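Local atomic coordinates of Cfl (Pectobacterium brasiliense, PDB entry 7A9J), a protein that probably joins carboxylic acids such as coronafacic acid to an acceptor in an ATP-dependent reaction that passes through an acyl-adenylate. Residues 454-468 and 515-527. The protein carries 1 engineered substitution. Sequence-based numbering, arbitrary orientation.
Sequences VVFSVPDKYAGERII and ISRRKLSNEYHLL. With PO4 (phosphate ion), chain D.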
loop_
_atom_site.group_PDB
_atom_site.type_symbol
_atom_site.label_atom_id
_atom_site.label_comp_id
_atom_site.label_asym_id
_atom_site.label_seq_id
_atom_site.Cartn_x
_atom_site.Cartn_y
_atom_site.Cartn_z
ATOM N N VAL A 454 -11.094 14.941 16.322
ATOM C CA VAL A 454 -11.464 13.532 16.346
ATOM C C VAL A 454 -12.811 13.439 17.073
ATOM O O VAL A 454 -12.980 14.044 18.145
ATOM C CB VAL A 454 -10.418 12.657 17.069
ATOM C CG1 VAL A 454 -10.889 11.219 17.136
ATOM C CG2 VAL A 454 -9.057 12.681 16.349
ATOM N N VAL A 455 -13.767 12.694 16.493
ATOM C CA VAL A 455 -15.115 12.551 17.064
ATOM C C VAL A 455 -15.311 11.102 17.501
ATOM O O VAL A 455 -14.911 10.177 16.796
ATOM C CB VAL A 455 -16.197 12.992 16.053
ATOM C CG1 VAL A 455 -17.622 12.645 16.544
ATOM C CG2 VAL A 455 -16.086 14.474 15.752
ATOM N N PHE A 456 -15.896 10.897 18.690
ATOM C CA PHE A 456 -16.137 9.553 19.195
ATOM C C PHE A 456 -17.332 9.628 20.147
ATOM O O PHE A 456 -17.873 10.702 20.411
ATOM C CB PHE A 456 -14.941 8.980 19.963
ATOM C CG PHE A 456 -14.443 9.873 21.120
ATOM C CD1 PHE A 456 -13.508 10.867 20.884
ATOM C CD2 PHE A 456 -14.894 9.682 22.462
ATOM C CE1 PHE A 456 -13.046 11.679 21.899
ATOM C CE2 PHE A 456 -14.385 10.499 23.517
ATOM C CZ PHE A 456 -13.484 11.489 23.233
ATOM N N SER A 457 -17.761 8.485 20.632
ATOM C CA SER A 457 -18.839 8.534 21.606
ATOM C C SER A 457 -18.421 7.888 22.916
ATOM O O SER A 457 -17.453 7.123 22.980
ATOM C CB SER A 457 -20.128 7.855 21.070
ATOM O OG SER A 457 -19.936 6.441 20.988
ATOM N N VAL A 458 -19.191 8.221 23.949
ATOM C CA VAL A 458 -19.055 7.609 25.265
ATOM C C VAL A 458 -20.414 7.076 25.660
ATOM O O VAL A 458 -21.458 7.540 25.168
ATOM C CB VAL A 458 -18.492 8.600 26.319
ATOM C CG1 VAL A 458 -17.033 8.957 25.861
ATOM C CG2 VAL A 458 -19.316 9.856 26.435
ATOM N N PRO A 459 -20.431 6.076 26.529
ATOM C CA PRO A 459 -21.714 5.588 27.054
ATOM C C PRO A 459 -22.489 6.681 27.757
ATOM O O PRO A 459 -21.931 7.593 28.365
ATOM C CB PRO A 459 -21.310 4.473 28.019
ATOM C CG PRO A 459 -19.854 4.299 27.913
ATOM C CD PRO A 459 -19.269 5.462 27.182
ATOM N N ASP A 460 -23.810 6.579 27.661
ATOM C CA ASP A 460 -24.706 7.517 28.308
ATOM C C ASP A 460 -25.899 6.730 28.838
ATOM O O ASP A 460 -26.499 5.942 28.091
ATOM C CB ASP A 460 -25.174 8.581 27.308
ATOM C CG ASP A 460 -25.994 9.673 27.980
ATOM O OD1 ASP A 460 -25.423 10.756 28.209
ATOM O OD2 ASP A 460 -27.187 9.446 28.299
ATOM N N LYS A 461 -26.247 6.950 30.107
ATOM C CA LYS A 461 -27.206 6.069 30.769
ATOM C C LYS A 461 -28.549 6.065 30.051
ATOM O O LYS A 461 -29.190 5.016 29.919
ATOM C CB LYS A 461 -27.396 6.497 32.231
ATOM C CG LYS A 461 -28.178 5.537 33.072
ATOM C CD LYS A 461 -28.574 6.147 34.431
ATOM C CE LYS A 461 -27.457 6.093 35.456
ATOM N NZ LYS A 461 -27.962 6.532 36.799
ATOM N N TYR A 462 -29.003 7.227 29.596
ATOM C CA TYR A 462 -30.324 7.320 29.035
ATOM C C TYR A 462 -30.345 7.662 27.553
ATOM O O TYR A 462 -31.397 7.536 26.928
ATOM C CB TYR A 462 -31.158 8.351 29.807
ATOM C CG TYR A 462 -31.320 7.989 31.276
ATOM C CD1 TYR A 462 -31.802 6.746 31.654
ATOM C CD2 TYR A 462 -31.037 8.926 32.284
ATOM C CE1 TYR A 462 -31.946 6.425 32.999
ATOM C CE2 TYR A 462 -31.161 8.617 33.635
ATOM C CZ TYR A 462 -31.628 7.370 33.990
ATOM O OH TYR A 462 -31.779 7.094 35.334
ATOM N N ALA A 463 -29.234 8.074 26.968
ATOM C CA ALA A 463 -29.198 8.247 25.526
ATOM C C ALA A 463 -28.477 7.096 24.835
ATOM O O ALA A 463 -28.381 7.088 23.597
ATOM C CB ALA A 463 -28.506 9.564 25.147
ATOM N N GLY A 464 -27.876 6.177 25.605
ATOM C CA GLY A 464 -27.101 5.102 25.005
ATOM C C GLY A 464 -25.677 5.554 24.748
ATOM O O GLY A 464 -24.727 5.060 25.359
ATOM N N GLU A 465 -25.533 6.529 23.857
ATOM C CA GLU A 465 -24.245 7.104 23.532
ATOM C C GLU A 465 -24.354 8.613 23.473
ATOM O O GLU A 465 -25.406 9.156 23.137
ATOM C CB GLU A 465 -23.728 6.641 22.133
ATOM C CG GLU A 465 -23.403 5.166 22.035
ATOM C CD GLU A 465 -22.997 4.778 20.586
ATOM O OE1 GLU A 465 -21.942 5.237 20.100
ATOM O OE2 GLU A 465 -23.734 4.041 19.901
ATOM N N ARG A 466 -23.231 9.285 23.703
ATOM C CA ARG A 466 -23.172 10.736 23.594
ATOM C C ARG A 466 -21.945 11.086 22.769
ATOM O O ARG A 466 -20.879 10.505 22.990
ATOM C CB ARG A 466 -23.086 11.350 24.989
ATOM C CG ARG A 466 -22.964 12.842 25.052
ATOM C CD ARG A 466 -23.199 13.321 26.509
ATOM N NE ARG A 466 -22.273 12.682 27.436
ATOM C CZ ARG A 466 -21.161 13.232 27.910
ATOM N NH1 ARG A 466 -20.814 14.466 27.550
ATOM N NH2 ARG A 466 -20.408 12.535 28.761
ATOM N N ILE A 467 -22.098 12.032 21.836
ATOM C CA ILE A 467 -21.005 12.353 20.910
ATOM C C ILE A 467 -20.081 13.392 21.508
ATOM O O ILE A 467 -20.523 14.461 21.943
ATOM C CB ILE A 467 -21.568 12.838 19.565
ATOM C CG1 ILE A 467 -22.376 11.699 18.939
ATOM C CG2 ILE A 467 -20.418 13.325 18.615
ATOM C CD1 ILE A 467 -23.068 12.122 17.649
ATOM N N ILE A 468 -18.786 13.083 21.513
ATOM C CA ILE A 468 -17.756 13.995 21.995
ATOM C C ILE A 468 -16.899 14.416 20.805
ATOM O O ILE A 468 -16.529 13.574 19.971
ATOM C CB ILE A 468 -16.885 13.296 23.057
ATOM C CG1 ILE A 468 -17.766 12.573 24.100
ATOM C CG2 ILE A 468 -15.851 14.281 23.625
ATOM C CD1 ILE A 468 -18.746 13.461 24.902
ATOM N N ILE A 515 -6.036 6.654 14.674
ATOM C CA ILE A 515 -5.756 7.185 16.005
ATOM C C ILE A 515 -6.580 6.421 17.055
ATOM O O ILE A 515 -6.359 6.572 18.258
ATOM C CB ILE A 515 -6.022 8.715 16.055
ATOM C CG1 ILE A 515 -5.274 9.425 14.926
ATOM C CG2 ILE A 515 -5.576 9.315 17.373
ATOM C CD1 ILE A 515 -5.304 10.939 15.031
ATOM N N SER A 516 -7.517 5.594 16.577
ATOM C CA SER A 516 -8.379 4.744 17.402
ATOM C C SER A 516 -9.421 5.538 18.175
ATOM O O SER A 516 -9.167 5.995 19.295
ATOM C CB SER A 516 -7.596 3.912 18.412
ATOM O OG SER A 516 -8.501 3.039 19.085
ATOM N N ARG A 517 -10.606 5.691 17.604
ATOM C CA ARG A 517 -11.627 6.396 18.358
ATOM C C ARG A 517 -12.040 5.594 19.586
ATOM O O ARG A 517 -12.456 6.186 20.594
ATOM C CB ARG A 517 -12.770 6.721 17.392
ATOM C CG ARG A 517 -12.306 7.636 16.266
ATOM C CD ARG A 517 -13.411 7.845 15.226
ATOM N NE ARG A 517 -13.015 8.719 14.145
ATOM C CZ ARG A 517 -12.243 8.319 13.131
ATOM N NH1 ARG A 517 -11.832 7.061 13.089
ATOM N NH2 ARG A 517 -11.903 9.150 12.149
ATOM N N ARG A 518 -11.850 4.272 19.540
ATOM C CA ARG A 518 -12.138 3.397 20.674
ATOM C C ARG A 518 -11.232 3.703 21.864
ATOM O O ARG A 518 -11.692 3.782 23.015
ATOM C CB ARG A 518 -11.971 1.932 20.255
ATOM C CG ARG A 518 -12.429 0.985 21.324
ATOM C CD ARG A 518 -11.787 -0.392 21.306
ATOM N NE ARG A 518 -12.148 -1.051 22.562
ATOM C CZ ARG A 518 -11.285 -1.448 23.496
ATOM N NH1 ARG A 518 -9.976 -1.303 23.300
ATOM N NH2 ARG A 518 -11.741 -2.011 24.616
ATOM N N LYS A 519 -9.931 3.816 21.625
ATOM C CA LYS A 519 -9.044 4.124 22.736
ATOM C C LYS A 519 -9.260 5.543 23.252
ATOM O O LYS A 519 -9.157 5.785 24.464
ATOM C CB LYS A 519 -7.596 3.889 22.315
ATOM C CG LYS A 519 -7.341 2.400 22.020
ATOM C CD LYS A 519 -5.957 2.127 21.435
ATOM C CE LYS A 519 -6.014 1.019 20.374
ATOM N NZ LYS A 519 -4.761 0.940 19.579
ATOM N N LEU A 520 -9.598 6.487 22.373
ATOM C CA LEU A 520 -9.904 7.824 22.868
ATOM C C LEU A 520 -11.150 7.822 23.735
ATOM O O LEU A 520 -11.170 8.481 24.782
ATOM C CB LEU A 520 -10.043 8.799 21.712
ATOM C CG LEU A 520 -8.692 9.187 21.143
ATOM C CD1 LEU A 520 -8.844 9.920 19.813
ATOM C CD2 LEU A 520 -7.933 10.037 22.153
ATOM N N SER A 521 -12.203 7.085 23.330
ATOM C CA SER A 521 -13.388 6.967 24.173
ATOM C C SER A 521 -13.008 6.435 25.537
ATOM O O SER A 521 -13.574 6.847 26.566
ATOM C CB SER A 521 -14.436 6.036 23.546
ATOM O OG SER A 521 -15.594 5.937 24.403
ATOM N N ASN A 522 -12.069 5.484 25.553
ATOM C CA ASN A 522 -11.666 4.849 26.802
ATOM C C ASN A 522 -10.899 5.806 27.691
ATOM O O ASN A 522 -10.939 5.644 28.916
ATOM C CB ASN A 522 -10.808 3.610 26.512
ATOM C CG ASN A 522 -11.648 2.400 26.127
ATOM O OD1 ASN A 522 -12.822 2.326 26.466
ATOM N ND2 ASN A 522 -11.045 1.443 25.415
ATOM N N GLU A 523 -10.323 6.867 27.105
ATOM C CA GLU A 523 -9.553 7.869 27.833
ATOM C C GLU A 523 -10.285 9.191 27.981
ATOM O O GLU A 523 -9.646 10.229 28.241
ATOM C CB GLU A 523 -8.221 8.089 27.101
ATOM C CG GLU A 523 -7.502 6.790 26.856
ATOM C CD GLU A 523 -7.081 6.137 28.155
ATOM O OE1 GLU A 523 -7.181 4.893 28.274
ATOM O OE2 GLU A 523 -6.667 6.882 29.071
ATOM N N TYR A 524 -11.620 9.164 27.832
ATOM C CA TYR A 524 -12.445 10.368 27.843
ATOM C C TYR A 524 -12.238 11.222 29.085
ATOM O O TYR A 524 -12.074 12.448 28.987
ATOM C CB TYR A 524 -13.901 9.941 27.710
ATOM C CG TYR A 524 -14.919 11.010 28.039
ATOM C CD1 TYR A 524 -15.001 12.177 27.286
ATOM C CD2 TYR A 524 -15.829 10.829 29.073
ATOM C CE1 TYR A 524 -15.953 13.157 27.578
ATOM C CE2 TYR A 524 -16.797 11.806 29.365
ATOM C CZ TYR A 524 -16.842 12.964 28.616
ATOM O OH TYR A 524 -17.783 13.948 28.889
ATOM N N HIS A 525 -12.286 10.600 30.287
ATOM C CA HIS A 525 -12.074 11.364 31.513
ATOM C C HIS A 525 -10.652 11.908 31.607
ATOM O O HIS A 525 -10.466 13.049 32.058
ATOM C CB HIS A 525 -12.443 10.508 32.727
ATOM C CG HIS A 525 -13.818 9.947 32.605
ATOM N ND1 HIS A 525 -14.938 10.721 32.807
ATOM C CD2 HIS A 525 -14.260 8.740 32.180
ATOM C CE1 HIS A 525 -16.015 10.000 32.572
ATOM N NE2 HIS A 525 -15.632 8.792 32.201
ATOM N N LEU A 526 -9.649 11.130 31.184
ATOM C CA LEU A 526 -8.283 11.658 31.126
ATOM C C LEU A 526 -8.223 12.863 30.190
ATOM O O LEU A 526 -7.726 13.935 30.566
ATOM C CB LEU A 526 -7.299 10.580 30.674
ATOM C CG LEU A 526 -5.851 11.107 30.575
ATOM C CD1 LEU A 526 -5.283 11.489 31.925
ATOM C CD2 LEU A 526 -5.009 10.045 29.901
ATOM N N LEU A 527 -8.777 12.714 28.986
ATOM C CA LEU A 527 -8.775 13.812 28.013
ATOM C C LEU A 527 -9.382 15.068 28.614
ATOM O O LEU A 527 -8.792 16.150 28.532
ATOM C CB LEU A 527 -9.524 13.397 26.743
ATOM C CG LEU A 527 -8.817 12.407 25.806
ATOM C CD1 LEU A 527 -9.791 11.950 24.717
ATOM C CD2 LEU A 527 -7.514 12.933 25.182
HETATM P P PO4 D . -9.370 0.005 17.126
HETATM O O1 PO4 D . -10.608 -0.711 17.613
HETATM O O2 PO4 D . -8.237 -0.261 18.094
HETATM O O3 PO4 D . -9.022 -0.529 15.755
HETATM O O4 PO4 D . -9.641 1.493 17.052
#
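Y524 OH is gripped from several directions: R466 NH2 donates to it over 3.0 Å with an N-H...O angle of 151°, R466 NH1 adds a weak bond, and outside the two segments it is hydrogen-bonded to E500 and K528. The phenol oxygen lies close to the guanidinium plane, at its edge, while ring and guanidinium planes stand 71° apart. E500 also forms a salt bridge with R466 NH1, which would help fix the rotation of the guanidinium. The phenol ring is held by apolar contacts as well. V458 CG1 sits over one face, 4.1 Å from the centroid of the Y524 ring, a CH-pi contact, and I468 CD1 approaches Y524 CE1 obliquely at 3.9 Å.

The second polar tie is the 2.6 Å bond from S521 OG to S457 O, made in the carbonyl plane. Its C=O...O angle is 150°. S521 places OG there by turning it anti to the backbone N. Both ties join the antiparallel hairpin 454-468, part of the mixed sheet of the small C-terminal domain of this AMP-binding enzyme, to the short helices 517-522 and 524-527 that pack on one face of that sheet; strand 454-460 and helix 517-522 cross obliquely.

Between the layers lies F456. One face of its ring receives S521 N and L520 CB, the opposite face rests against I468 CB of its own hairpin, and Y524 CD1 meets the edge. L527 CD1 reaches F456 CZ at 4.0 Å. Two residues earlier in the strand, V454 CG1 touches L520 CD1 at 3.6 Å, and the extended R517 chain runs past V455 O toward a salt bridge with E441 on helix 437-445.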